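Side-chain contacts in TRAP dicarboxylate transporter-DctP subunit (Rhodobacter sphaeroides, PDB 4PE3), which probably captures a small acid in the periplasm, perhaps a dicarboxylate, and hands it to a TRAP transporter for uptake: residues Thr94-Phe99 / Gly107-Pro112; Lys55-Glu58 / Val64-Glu67; Gly114-Pro119 / Val334-Asp339; Val193-Ser198 / Gly207-Ala212; Gln121-Val126 / Ala266-Gln271. All blocks are in the same frame, centred on the assembly; numbering follows the deposited sequence.

Contact 1. Residues Thr94-Phe99 / Gly107-Pro112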
# COMPACT_ATOMS: atom_id res chain seq x y z
N THR A 94 1.39 9.47 -5.01
CA THR A 94 2.54 8.62 -5.28
C THR A 94 2.84 7.60 -4.18
O THR A 94 2.29 7.68 -3.09
CB THR A 94 3.79 9.49 -5.55
OG1 THR A 94 4.80 8.68 -6.17
CG2 THR A 94 4.33 10.09 -4.26
N ASP A 95 3.71 6.67 -4.52
CA ASP A 95 4.08 5.56 -3.65
C ASP A 95 5.11 6.08 -2.69
O ASP A 95 6.24 6.38 -3.07
CB ASP A 95 4.69 4.47 -4.54
CG ASP A 95 4.95 3.18 -3.82
OD1 ASP A 95 5.38 3.19 -2.65
OD2 ASP A 95 4.76 2.12 -4.47
N THR A 96 4.74 6.17 -1.42
CA THR A 96 5.62 6.73 -0.39
C THR A 96 6.91 5.90 -0.23
O THR A 96 7.94 6.43 0.18
CB THR A 96 4.85 6.85 0.94
OG1 THR A 96 3.73 7.72 0.73
CG2 THR A 96 5.72 7.40 2.08
N SER A 97 6.86 4.63 -0.61
CA SER A 97 8.05 3.80 -0.53
C SER A 97 9.17 4.29 -1.45
O SER A 97 10.34 3.95 -1.23
CB SER A 97 7.72 2.35 -0.85
OG SER A 97 7.54 2.16 -2.22
N TYR A 98 8.83 5.09 -2.46
CA TYR A 98 9.84 5.64 -3.35
C TYR A 98 10.88 6.48 -2.62
O TYR A 98 11.98 6.72 -3.14
CB TYR A 98 9.18 6.52 -4.40
CG TYR A 98 8.36 5.81 -5.46
CD1 TYR A 98 8.56 4.46 -5.75
CD2 TYR A 98 7.40 6.49 -6.18
CE1 TYR A 98 7.81 3.82 -6.74
CE2 TYR A 98 6.66 5.87 -7.16
CZ TYR A 98 6.86 4.54 -7.43
OH TYR A 98 6.12 3.93 -8.42
N PHE A 99 10.56 6.90 -1.40
CA PHE A 99 11.42 7.84 -0.70
C PHE A 99 12.19 7.19 0.44
O PHE A 99 12.76 7.89 1.29
CB PHE A 99 10.57 9.04 -0.26
CG PHE A 99 9.73 9.60 -1.38
CD1 PHE A 99 10.33 10.13 -2.51
CD2 PHE A 99 8.34 9.58 -1.32
CE1 PHE A 99 9.57 10.61 -3.56
CE2 PHE A 99 7.58 10.07 -2.38
CZ PHE A 99 8.20 10.60 -3.49
N GLY A 107 10.04 3.80 4.08
CA GLY A 107 9.79 2.43 3.66
C GLY A 107 8.89 1.71 4.65
O GLY A 107 7.97 0.96 4.27
N LEU A 108 9.17 1.93 5.93
CA LEU A 108 8.42 1.24 6.97
C LEU A 108 6.95 1.69 7.04
O LEU A 108 6.04 0.86 7.08
CB LEU A 108 9.11 1.39 8.34
CG LEU A 108 8.38 0.69 9.48
CD1 LEU A 108 8.33 -0.82 9.27
CD2 LEU A 108 9.02 1.02 10.83
N ILE A 109 6.70 2.99 7.04
CA ILE A 109 5.32 3.45 7.09
C ILE A 109 4.57 3.12 5.79
O ILE A 109 3.36 2.89 5.80
CB ILE A 109 5.21 4.97 7.38
CG1 ILE A 109 3.82 5.29 7.88
CG2 ILE A 109 5.60 5.83 6.15
CD1 ILE A 109 3.67 6.72 8.39
N ALA A 110 5.28 3.07 4.67
CA ALA A 110 4.64 2.88 3.37
C ALA A 110 4.10 1.47 3.22
O ALA A 110 3.09 1.22 2.57
CB ALA A 110 5.59 3.18 2.25
N ASN A 111 4.79 0.50 3.83
CA ASN A 111 4.33 -0.89 3.75
C ASN A 111 4.94 -1.69 4.88
O ASN A 111 5.95 -2.39 4.69
CB ASN A 111 4.68 -1.49 2.39
CG ASN A 111 3.82 -2.69 2.03
OD1 ASN A 111 2.99 -3.14 2.79
ND2 ASN A 111 4.03 -3.21 0.82
N PRO A 112 4.37 -1.55 6.07
CA PRO A 112 4.88 -2.31 7.21
C PRO A 112 4.38 -3.74 7.09
O PRO A 112 3.25 -4.06 7.46
CB PRO A 112 4.27 -1.59 8.41
CG PRO A 112 3.01 -0.98 7.87
CD PRO A 112 3.27 -0.64 6.44

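Contact 2. Residues Lys55-Glu58 / Val64-Glu67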
# COMPACT_ATOMS: atom_id res chain seq x y z
N LYS A 55 -13.77 15.60 -7.69
CA LYS A 55 -14.48 15.93 -6.46
C LYS A 55 -13.98 17.24 -5.86
O LYS A 55 -14.74 17.95 -5.21
CB LYS A 55 -14.37 14.79 -5.45
CG LYS A 55 -15.16 13.55 -5.87
CD LYS A 55 -16.63 13.87 -6.03
CE LYS A 55 -17.40 12.70 -6.63
NZ LYS A 55 -18.83 13.06 -6.81
N VAL A 56 -12.71 17.57 -6.09
CA VAL A 56 -12.21 18.88 -5.64
C VAL A 56 -12.98 19.96 -6.38
O VAL A 56 -13.48 20.90 -5.76
CB VAL A 56 -10.69 19.03 -5.86
CG1 VAL A 56 -10.25 20.47 -5.66
CG2 VAL A 56 -9.91 18.09 -4.94
N LYS A 57 -13.13 19.81 -7.69
CA LYS A 57 -13.86 20.81 -8.47
C LYS A 57 -15.33 20.89 -8.06
O LYS A 57 -15.88 21.97 -7.92
CB LYS A 57 -13.73 20.50 -9.95
CG LYS A 57 -14.47 21.47 -10.85
CD LYS A 57 -14.35 21.04 -12.30
CE LYS A 57 -13.66 22.09 -13.15
NZ LYS A 57 -14.55 23.24 -13.43
N GLU A 58 -15.95 19.73 -7.86
CA GLU A 58 -17.36 19.69 -7.48
C GLU A 58 -17.62 20.31 -6.11
O GLU A 58 -18.51 21.15 -5.95
CB GLU A 58 -17.88 18.25 -7.50
CG GLU A 58 -18.35 17.77 -8.87
CD GLU A 58 -18.60 16.28 -8.91
OE1 GLU A 58 -18.64 15.64 -7.84
OE2 GLU A 58 -18.76 15.74 -10.03
N VAL A 64 -11.41 25.52 -6.77
CA VAL A 64 -10.13 24.82 -6.82
C VAL A 64 -10.26 23.73 -7.87
O VAL A 64 -11.24 22.99 -7.88
CB VAL A 64 -9.75 24.18 -5.46
CG1 VAL A 64 -8.41 23.44 -5.57
CG2 VAL A 64 -9.70 25.22 -4.35
N THR A 65 -9.28 23.67 -8.78
CA THR A 65 -9.21 22.63 -9.79
C THR A 65 -7.87 21.91 -9.65
O THR A 65 -6.87 22.50 -9.22
CB THR A 65 -9.36 23.20 -11.21
OG1 THR A 65 -8.24 24.04 -11.51
CG2 THR A 65 -10.64 24.02 -11.35
N ILE A 66 -7.87 20.62 -10.00
CA ILE A 66 -6.69 19.79 -9.94
C ILE A 66 -6.43 19.30 -11.35
O ILE A 66 -7.33 18.74 -11.98
CB ILE A 66 -6.90 18.54 -9.06
CG1 ILE A 66 -7.28 18.93 -7.62
CG2 ILE A 66 -5.67 17.63 -9.07
CD1 ILE A 66 -6.22 19.72 -6.89
N GLU A 67 -5.22 19.51 -11.83
CA GLU A 67 -4.78 18.92 -13.09
C GLU A 67 -3.94 17.69 -12.79
O GLU A 67 -2.84 17.80 -12.26
CB GLU A 67 -3.97 19.94 -13.87
CG GLU A 67 -3.60 19.46 -15.23
CD GLU A 67 -3.41 20.61 -16.19
OE1 GLU A 67 -3.77 20.43 -17.36
OE2 GLU A 67 -2.91 21.68 -15.77

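Contact 3. Residues Gly114-Pro119 / Val334-Asp339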
# COMPACT_ATOMS: atom_id res chain seq x y z
N GLY A 114 2.99 -7.13 6.87
CA GLY A 114 2.29 -7.98 7.81
C GLY A 114 1.32 -7.28 8.76
O GLY A 114 0.56 -7.90 9.48
N ALA A 115 1.34 -5.95 8.77
CA ALA A 115 0.50 -5.22 9.70
C ALA A 115 -1.00 -5.31 9.42
O ALA A 115 -1.80 -5.24 10.35
CB ALA A 115 0.91 -3.76 9.73
N TRP A 116 -1.37 -5.43 8.15
CA TRP A 116 -2.75 -5.18 7.75
C TRP A 116 -3.44 -6.40 7.12
O TRP A 116 -2.82 -7.17 6.40
CB TRP A 116 -2.82 -4.02 6.74
CG TRP A 116 -2.03 -2.80 7.14
CD1 TRP A 116 -1.06 -2.19 6.40
CD2 TRP A 116 -2.14 -2.07 8.36
NE1 TRP A 116 -0.55 -1.13 7.09
CE2 TRP A 116 -1.22 -1.01 8.28
CE3 TRP A 116 -2.94 -2.19 9.49
CZ2 TRP A 116 -1.05 -0.10 9.31
CZ3 TRP A 116 -2.78 -1.26 10.52
CH2 TRP A 116 -1.84 -0.23 10.41
N ALA A 117 -4.73 -6.52 7.42
CA ALA A 117 -5.59 -7.57 6.86
C ALA A 117 -6.70 -6.96 6.00
O ALA A 117 -7.48 -7.69 5.39
CB ALA A 117 -6.20 -8.38 7.98
N ASP A 118 -6.76 -5.63 5.95
CA ASP A 118 -7.78 -4.94 5.18
C ASP A 118 -7.38 -3.48 5.05
O ASP A 118 -6.83 -2.92 6.01
CB ASP A 118 -9.13 -4.99 5.85
CG ASP A 118 -10.23 -4.51 4.94
OD1 ASP A 118 -10.67 -5.29 4.06
OD2 ASP A 118 -10.59 -3.33 5.04
N PRO A 119 -7.71 -2.82 3.92
CA PRO A 119 -7.34 -1.40 3.82
C PRO A 119 -7.94 -0.54 4.93
O PRO A 119 -7.32 0.45 5.30
CB PRO A 119 -7.88 -0.99 2.45
CG PRO A 119 -7.85 -2.25 1.64
CD PRO A 119 -8.11 -3.37 2.60
N VAL A 334 3.04 0.05 16.46
CA VAL A 334 2.89 -1.04 17.42
C VAL A 334 1.89 -0.65 18.50
O VAL A 334 1.09 -1.49 18.92
CB VAL A 334 4.25 -1.44 18.03
CG1 VAL A 334 4.05 -2.36 19.24
CG2 VAL A 334 5.11 -2.12 16.97
N THR A 335 1.92 0.60 18.95
CA THR A 335 0.91 1.07 19.89
C THR A 335 -0.49 0.90 19.31
O THR A 335 -1.38 0.40 19.99
CB THR A 335 1.16 2.54 20.28
OG1 THR A 335 2.42 2.64 20.96
CG2 THR A 335 0.06 3.06 21.20
N TYR A 336 -0.68 1.29 18.05
CA TYR A 336 -1.97 1.16 17.39
C TYR A 336 -2.46 -0.29 17.30
O TYR A 336 -3.59 -0.61 17.66
CB TYR A 336 -1.90 1.79 15.97
CG TYR A 336 -3.20 1.63 15.22
CD1 TYR A 336 -4.24 2.53 15.41
CD2 TYR A 336 -3.40 0.57 14.35
CE1 TYR A 336 -5.43 2.38 14.76
CE2 TYR A 336 -4.59 0.42 13.69
CZ TYR A 336 -5.60 1.31 13.90
OH TYR A 336 -6.78 1.17 13.24
N LEU A 337 -1.59 -1.16 16.82
CA LEU A 337 -1.92 -2.57 16.66
C LEU A 337 -2.26 -3.22 17.99
O LEU A 337 -3.22 -3.99 18.07
CB LEU A 337 -0.77 -3.31 15.98
CG LEU A 337 -0.49 -2.84 14.55
CD1 LEU A 337 0.80 -3.44 14.03
CD2 LEU A 337 -1.63 -3.18 13.61
N LYS A 338 -1.49 -2.92 19.04
CA LYS A 338 -1.77 -3.51 20.34
C LYS A 338 -3.10 -2.98 20.86
O LYS A 338 -3.92 -3.73 21.40
CB LYS A 338 -0.64 -3.20 21.33
CG LYS A 338 0.64 -3.99 21.07
CD LYS A 338 1.67 -3.74 22.15
CE LYS A 338 2.97 -4.48 21.89
NZ LYS A 338 3.79 -4.55 23.14
N ASP A 339 -3.32 -1.69 20.67
CA ASP A 339 -4.52 -1.07 21.15
C ASP A 339 -5.78 -1.63 20.48
O ASP A 339 -6.83 -1.74 21.12
CB ASP A 339 -4.45 0.43 20.93
CG ASP A 339 -5.75 1.09 21.21
OD1 ASP A 339 -6.13 1.10 22.39
OD2 ASP A 339 -6.41 1.55 20.26

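Contact 4. Residues Val193-Ser198 / Gly207-Ala212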
# COMPACT_ATOMS: atom_id res chain seq x y z
N VAL A 193 12.84 -16.08 -2.59
CA VAL A 193 13.46 -16.18 -3.89
C VAL A 193 13.24 -14.87 -4.63
O VAL A 193 12.14 -14.31 -4.60
CB VAL A 193 12.84 -17.37 -4.67
CG1 VAL A 193 13.44 -17.48 -6.08
CG2 VAL A 193 13.05 -18.66 -3.91
N ASN A 194 14.29 -14.40 -5.29
CA ASN A 194 14.31 -13.08 -5.91
C ASN A 194 14.08 -13.24 -7.42
O ASN A 194 14.98 -13.72 -8.11
CB ASN A 194 15.67 -12.45 -5.63
CG ASN A 194 15.67 -10.96 -5.77
OD1 ASN A 194 14.92 -10.39 -6.56
ND2 ASN A 194 16.53 -10.30 -5.00
N LEU A 195 12.90 -12.86 -7.91
CA LEU A 195 12.51 -13.01 -9.31
C LEU A 195 11.70 -11.82 -9.82
O LEU A 195 10.85 -11.30 -9.11
CB LEU A 195 11.57 -14.20 -9.48
CG LEU A 195 12.12 -15.61 -9.35
CD1 LEU A 195 11.00 -16.60 -9.04
CD2 LEU A 195 12.81 -15.99 -10.63
N PRO A 196 11.91 -11.41 -11.08
CA PRO A 196 11.04 -10.42 -11.72
C PRO A 196 9.62 -10.94 -11.90
O PRO A 196 9.40 -12.15 -12.04
CB PRO A 196 11.69 -10.21 -13.08
CG PRO A 196 13.12 -10.60 -12.87
CD PRO A 196 13.03 -11.77 -11.95
N SER A 197 8.68 -10.02 -11.93
CA SER A 197 7.27 -10.35 -11.98
C SER A 197 6.96 -11.25 -13.16
O SER A 197 6.16 -12.19 -13.05
CB SER A 197 6.46 -9.06 -12.07
OG SER A 197 6.68 -8.32 -10.88
N SER A 198 7.61 -10.99 -14.28
CA SER A 198 7.31 -11.67 -15.52
C SER A 198 7.78 -13.12 -15.50
O SER A 198 7.48 -13.85 -16.43
CB SER A 198 7.98 -10.95 -16.69
OG SER A 198 9.39 -10.96 -16.57
N GLY A 207 8.55 -25.35 -10.42
CA GLY A 207 8.91 -25.78 -9.09
C GLY A 207 10.06 -25.01 -8.47
O GLY A 207 10.55 -25.37 -7.40
N VAL A 208 10.47 -23.93 -9.13
CA VAL A 208 11.52 -23.06 -8.59
C VAL A 208 11.02 -22.31 -7.36
O VAL A 208 11.76 -22.04 -6.41
CB VAL A 208 11.98 -22.05 -9.64
CG1 VAL A 208 12.90 -21.01 -9.01
CG2 VAL A 208 12.66 -22.77 -10.79
N ILE A 209 9.74 -21.96 -7.39
CA ILE A 209 9.04 -21.43 -6.22
C ILE A 209 7.74 -22.21 -6.00
O ILE A 209 7.17 -22.81 -6.92
CB ILE A 209 8.71 -19.92 -6.37
CG1 ILE A 209 7.98 -19.67 -7.69
CG2 ILE A 209 9.98 -19.09 -6.30
CD1 ILE A 209 7.49 -18.24 -7.87
N ASP A 210 7.27 -22.18 -4.76
CA ASP A 210 6.05 -22.82 -4.32
C ASP A 210 4.93 -21.81 -4.07
O ASP A 210 3.75 -22.15 -3.96
CB ASP A 210 6.26 -23.50 -2.94
CG ASP A 210 7.46 -24.45 -2.88
OD1 ASP A 210 7.54 -25.40 -3.70
OD2 ASP A 210 8.30 -24.32 -1.95
N ALA A 211 5.31 -20.55 -3.94
CA ALA A 211 4.40 -19.48 -3.53
C ALA A 211 4.99 -18.13 -3.96
O ALA A 211 6.17 -18.05 -4.28
CB ALA A 211 4.20 -19.51 -2.02
N ALA A 212 4.19 -17.08 -3.92
CA ALA A 212 4.68 -15.79 -4.36
C ALA A 212 3.89 -14.63 -3.84
O ALA A 212 2.67 -14.66 -3.77
CB ALA A 212 4.67 -15.73 -5.90

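Contact 5. Residues Gln121-Val126 / Ala266-Gln271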
# COMPACT_ATOMS: atom_id res chain seq x y z
N GLN A 121 -8.03 -0.99 8.01
CA GLN A 121 -7.13 -0.94 9.16
C GLN A 121 -6.04 0.10 8.96
O GLN A 121 -5.79 0.92 9.85
CB GLN A 121 -6.51 -2.31 9.42
CG GLN A 121 -7.50 -3.39 9.83
CD GLN A 121 -6.84 -4.74 10.00
OE1 GLN A 121 -5.75 -5.00 9.50
NE2 GLN A 121 -7.50 -5.60 10.75
N MSE A 122 -5.40 0.08 7.81
CA MSE A 122 -4.35 1.06 7.51
C MSE A 122 -4.89 2.49 7.47
O MSE A 122 -4.28 3.44 7.98
CB MSE A 122 -3.66 0.68 6.20
CG MSE A 122 -2.47 1.56 5.86
SE MSE A 122 -2.95 3.15 4.88
CE MSE A 122 -3.18 2.41 3.13
N ILE A 123 -6.06 2.64 6.87
CA ILE A 123 -6.70 3.96 6.77
C ILE A 123 -7.03 4.49 8.17
O ILE A 123 -6.84 5.67 8.45
CB ILE A 123 -7.94 3.89 5.87
CG1 ILE A 123 -7.52 3.85 4.39
CG2 ILE A 123 -8.85 5.06 6.10
CD1 ILE A 123 -8.48 3.14 3.48
N ASP A 124 -7.52 3.63 9.05
CA ASP A 124 -7.80 4.04 10.42
C ASP A 124 -6.52 4.39 11.18
O ASP A 124 -6.49 5.38 11.93
CB ASP A 124 -8.61 2.97 11.16
CG ASP A 124 -9.08 3.45 12.51
OD1 ASP A 124 -9.99 4.29 12.52
OD2 ASP A 124 -8.53 3.01 13.54
N PHE A 125 -5.47 3.61 10.98
CA PHE A 125 -4.17 3.96 11.54
C PHE A 125 -3.72 5.37 11.12
O PHE A 125 -3.28 6.19 11.94
CB PHE A 125 -3.12 2.94 11.15
CG PHE A 125 -1.71 3.36 11.43
CD1 PHE A 125 -1.26 3.50 12.72
CD2 PHE A 125 -0.84 3.61 10.39
CE1 PHE A 125 0.03 3.88 12.98
CE2 PHE A 125 0.47 4.00 10.64
CZ PHE A 125 0.90 4.15 11.93
N VAL A 126 -3.86 5.68 9.84
CA VAL A 126 -3.47 7.00 9.34
C VAL A 126 -4.36 8.09 9.89
O VAL A 126 -3.87 9.11 10.39
CB VAL A 126 -3.46 7.03 7.80
CG1 VAL A 126 -3.29 8.45 7.28
CG2 VAL A 126 -2.35 6.14 7.32
N ALA A 266 -12.63 15.61 -0.67
CA ALA A 266 -12.46 15.06 -2.01
C ALA A 266 -11.49 13.88 -1.99
O ALA A 266 -11.72 12.86 -2.65
CB ALA A 266 -11.96 16.13 -2.99
N GLN A 267 -10.41 14.03 -1.24
CA GLN A 267 -9.41 12.98 -1.13
C GLN A 267 -10.01 11.73 -0.50
O GLN A 267 -9.73 10.62 -0.94
CB GLN A 267 -8.20 13.48 -0.31
CG GLN A 267 -6.96 12.60 -0.44
CD GLN A 267 -7.06 11.31 0.36
OE1 GLN A 267 -7.66 11.27 1.42
NE2 GLN A 267 -6.50 10.25 -0.19
N LYS A 268 -10.82 11.92 0.54
CA LYS A 268 -11.48 10.81 1.23
C LYS A 268 -12.42 10.09 0.27
O LYS A 268 -12.52 8.86 0.28
CB LYS A 268 -12.26 11.33 2.44
CG LYS A 268 -12.94 10.27 3.26
CD LYS A 268 -11.93 9.36 3.94
CE LYS A 268 -12.61 8.32 4.79
NZ LYS A 268 -11.63 7.41 5.39
N ILE A 269 -13.11 10.85 -0.57
CA ILE A 269 -14.01 10.25 -1.55
C ILE A 269 -13.22 9.42 -2.56
O ILE A 269 -13.59 8.29 -2.88
CB ILE A 269 -14.87 11.30 -2.26
CG1 ILE A 269 -15.86 11.92 -1.28
CG2 ILE A 269 -15.62 10.68 -3.44
CD1 ILE A 269 -16.48 13.22 -1.80
N PHE A 270 -12.12 9.97 -3.07
CA PHE A 270 -11.24 9.23 -3.95
C PHE A 270 -10.76 7.94 -3.27
O PHE A 270 -10.84 6.85 -3.84
CB PHE A 270 -10.05 10.11 -4.39
CG PHE A 270 -8.80 9.35 -4.72
CD1 PHE A 270 -8.77 8.41 -5.74
CD2 PHE A 270 -7.64 9.57 -4.00
CE1 PHE A 270 -7.62 7.73 -6.03
CE2 PHE A 270 -6.49 8.88 -4.28
CZ PHE A 270 -6.47 7.94 -5.28
N GLN A 271 -10.28 8.08 -2.03
CA GLN A 271 -9.77 6.94 -1.29
C GLN A 271 -10.82 5.83 -1.21
O GLN A 271 -10.52 4.66 -1.48
CB GLN A 271 -9.36 7.41 0.10
CG GLN A 271 -9.03 6.32 1.09
CD GLN A 271 -9.26 6.78 2.50
OE1 GLN A 271 -10.28 6.47 3.09
NE2 GLN A 271 -8.34 7.57 3.02

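Contact 1. Residues Thr94-Phe99 / Gly107-Pro112
The short 3-10 turn T96-Y98 lies beside the last turn of helix 104-110, with S97 CA 4.7 Å from G107 CA. Backbone bonds from Y98 N to D95 O and from F99 N to T96 O close the turn, and N111 is the first residue to leave helical geometry on the other side. D95 shapes the start of the turn as well: its OD1 accepts from S97 N at 2.9 Å through the anti lone pair, an Asx turn, although the N-H is well off straight (137°). Against this peptide A110 sets its single methyl. A110 CB lies 3.4 Å from S97 N and 3.8 Å from S97 CA, while T96 CB is 4.0 Å away from it. T96 adds a looser touch, since its OG1 lies beside the backbone N (chi1 -59°), leaving CG2 anti to that N and 4.4 Å from I109 CG2. The hydroxyl of T96 takes the other branch and bonds E244. T94-F99 runs off the end of strand 91-95, and G107-P112 ends helix 104-110. Helix 131-139 packs on T96 and I109, strand 243-248 flanks T96 through E244, and helix 324-339 touches I109 through V329.

Contact 2. Residues Lys55-Glu58 / Val64-Glu67
V56, on the sheet-facing side of helix 44-59, carries the apolar part of this contact against V64 and I66. Its CG1 stands anti to the backbone N (chi1 168°) and presses on V64 CG1 at 3.5 Å, tighter than usual for two methyls, the two side chains crossing at a slant. I66 comes in at about a right angle instead: its CG1 sits 3.8 Å from V56 CB and the same from V56 CG2, so one methylene rests along the CB-CG2 bond of V56. Outside the pair of segments, F33 borders both V64 and I66, and A266 of helix 257-291 backs V56.

Polar contact between the segments is slight. K57 CA turns its hydrogen to V64 O at 3.5 Å, with an angle of 145° at the hydrogen, a weak CA-H...O contact just before the strand begins, next to K57 and T65, whose CA atoms are the nearest pair across the segments.

On the exposed side of the helix the aliphatic part of K57 does the touching. Its chain bends at chi3 and chi4 and lies alongside T65, both pointing the same way, with K57 CE 4.0 Å from T65 CG2. T65 OG1 is taken by H32. Within the helix, K55 NZ forms a salt bridge of 2.8 Å to E58 OE1 on the syn lone pair, on a side turned from the strand.

Strand 32-37, helix 44-59 and strand 65-69 make a beta-alpha-beta crossover between neighbouring parallel strands, and V56 with its two partners is the hydrophobic seam by which such a helix lies on its sheet.

Contact 3. Residues Gly114-Pro119 / Val334-Asp339
W116 meets the last helix with one corner of its indole: CZ3 lies 3.8 Å from L337 CD2 and 4.0 Å from Y336 CE2. The tyrosine carbon arrives at the edge of the indole, near its plane, and both helix side chains cross the tryptophan at about a right angle. L337 CD2 also rests 3.9 Å from A115 O, while its other methyl, CD1, is 4.3 Å from A115 CB. That same A115 CB does a second job, lying 3.7 Å above the indole plane, over its centre, so the preceding residue covers one face of the tryptophan. The contact is loop against helix: G114-D118 lies between helix 104-110 and helix 119-128, and V334-D339 ends helix 324-339, so two parts of the chain more than 200 residues apart close on each other. D118 stands at the N-cap of helix 119-128, its OD2 accepting from A120 N, which fixes the loop's far end. Y336 reaches past the indole with CG anti to the backbone N (chi1 178°), and its hydroxyl bonds D124 on that helix. R309 of helix 302-320 holds A115 O through NE. Further out, D339 OD1 is a ligand of a zinc ion.

Contact 4. Residues Val193-Ser198 / Gly207-Ala212
I209 meets V193 and L195 through the ends of its two branches, CG2 and CD1, and it can be followed outward. From CB the chain forks. CG1 lies between the backbone N and the carbonyl carbon (chi1 53°), and this puts CG2 anti to the carbonyl carbon, aimed into the notch of V193. There CG2 meets V193 CB at 3.7 Å, V193 CG1 at 3.8 Å and V193 CG2 at 3.9 Å, so one methyl sits against all three side-chain carbons of V193, the two side chains crossing at a slant. The same I209 CG2 is 3.8 Å from L195 CD1, making it the hub of the contact. Along the other branch CG1 leads on to CD1, which closes on L195 CD1 at 4.0 Å; leucine and isoleucine reach toward each other, tip to tip. Just ahead, V208 takes a smaller share, its carbonyl O 4.4 Å from V193 CG2. No hydrogen bond joins the segments, and the interface is wholly apolar in its side chains.

G207, at positive phi, ends helix 200-206 in a Schellman motif and turns the chain toward I209. Strands 191-193 and 211-213 run parallel with strand 173-175 between them, so helix 200-206 is the crossover of a beta-alpha-beta unit that steps over one strand. S203 of that helix touches both L195 and I209, and R175 of the middle strand holds L195 O.

Contact 5. Residues Gln121-Val126 / Ala266-Gln271
I123 is the residue of Q121-V126 that meets A266-Q271 of helix 257-291, pushing its branches against the amide of Q271 and the ammonium group of K268. Before it in sequence, Q121 and M122 (a selenomethionine) face the loop at W116. Next, I123 points across: CG2, anti to the backbone N (chi1 of CG1 -77°), lies 3.6 Å from Q271 OE1 and 3.7 Å from K268 NZ. CD1 comes to 3.8 Å from Q271 CD, and the two side chains approach from opposite directions. I123 has two modelled conformers, and these distances belong to one of them. D124 turns away from the other helix, while F125 meets the ring of Y336 edge-to-face and V126 touches F146.

The polar side is held by a hydrogen bond within helix 257-291. K268 NZ reaches Q271 OE1 at 2.8 Å, in the carbonyl plane and on a lone pair, with a C=O...N angle of 135°. The extended chain of Q271 carries the amide out to I123, and E127 then takes both K268 NZ, as a salt bridge, and Q271 NE2, which also bonds V149 O. The amide is thus gripped at both ends, which fixes its flip. With an alanine in place of Q271, K268 would probably lose this acceptor and V149 O an N-H, and a gap would be likely to open beside I123.

Around this buried pairing, strand 144-150 lies by both helices, V149 touching I123, and through A266, I269 and F270 the same part of helix 257-291 packs on helix 44-59.

In the fold
Contacts 1, 3 and 5 lie within about 13 Å of the chain centre and are buried, whereas contacts 2 and 4 sit further out and are partly buried, their centres about 42 Å apart on opposite sides of that centre. Both outlying contacts belong to beta-alpha-beta units, one on each of the two sheets, and both are apolar seams. Contact 5 differs, since there an isoleucine lies on a buried polar cluster. It touches contact 2 where helix 257-291 meets helix 44-59, and contact 3 where helix 119-128 meets the W116 loop and last helix. Contacts 1 and 3 follow each other along the chain and share helix 324-339: it flanks the first and supplies half of the second.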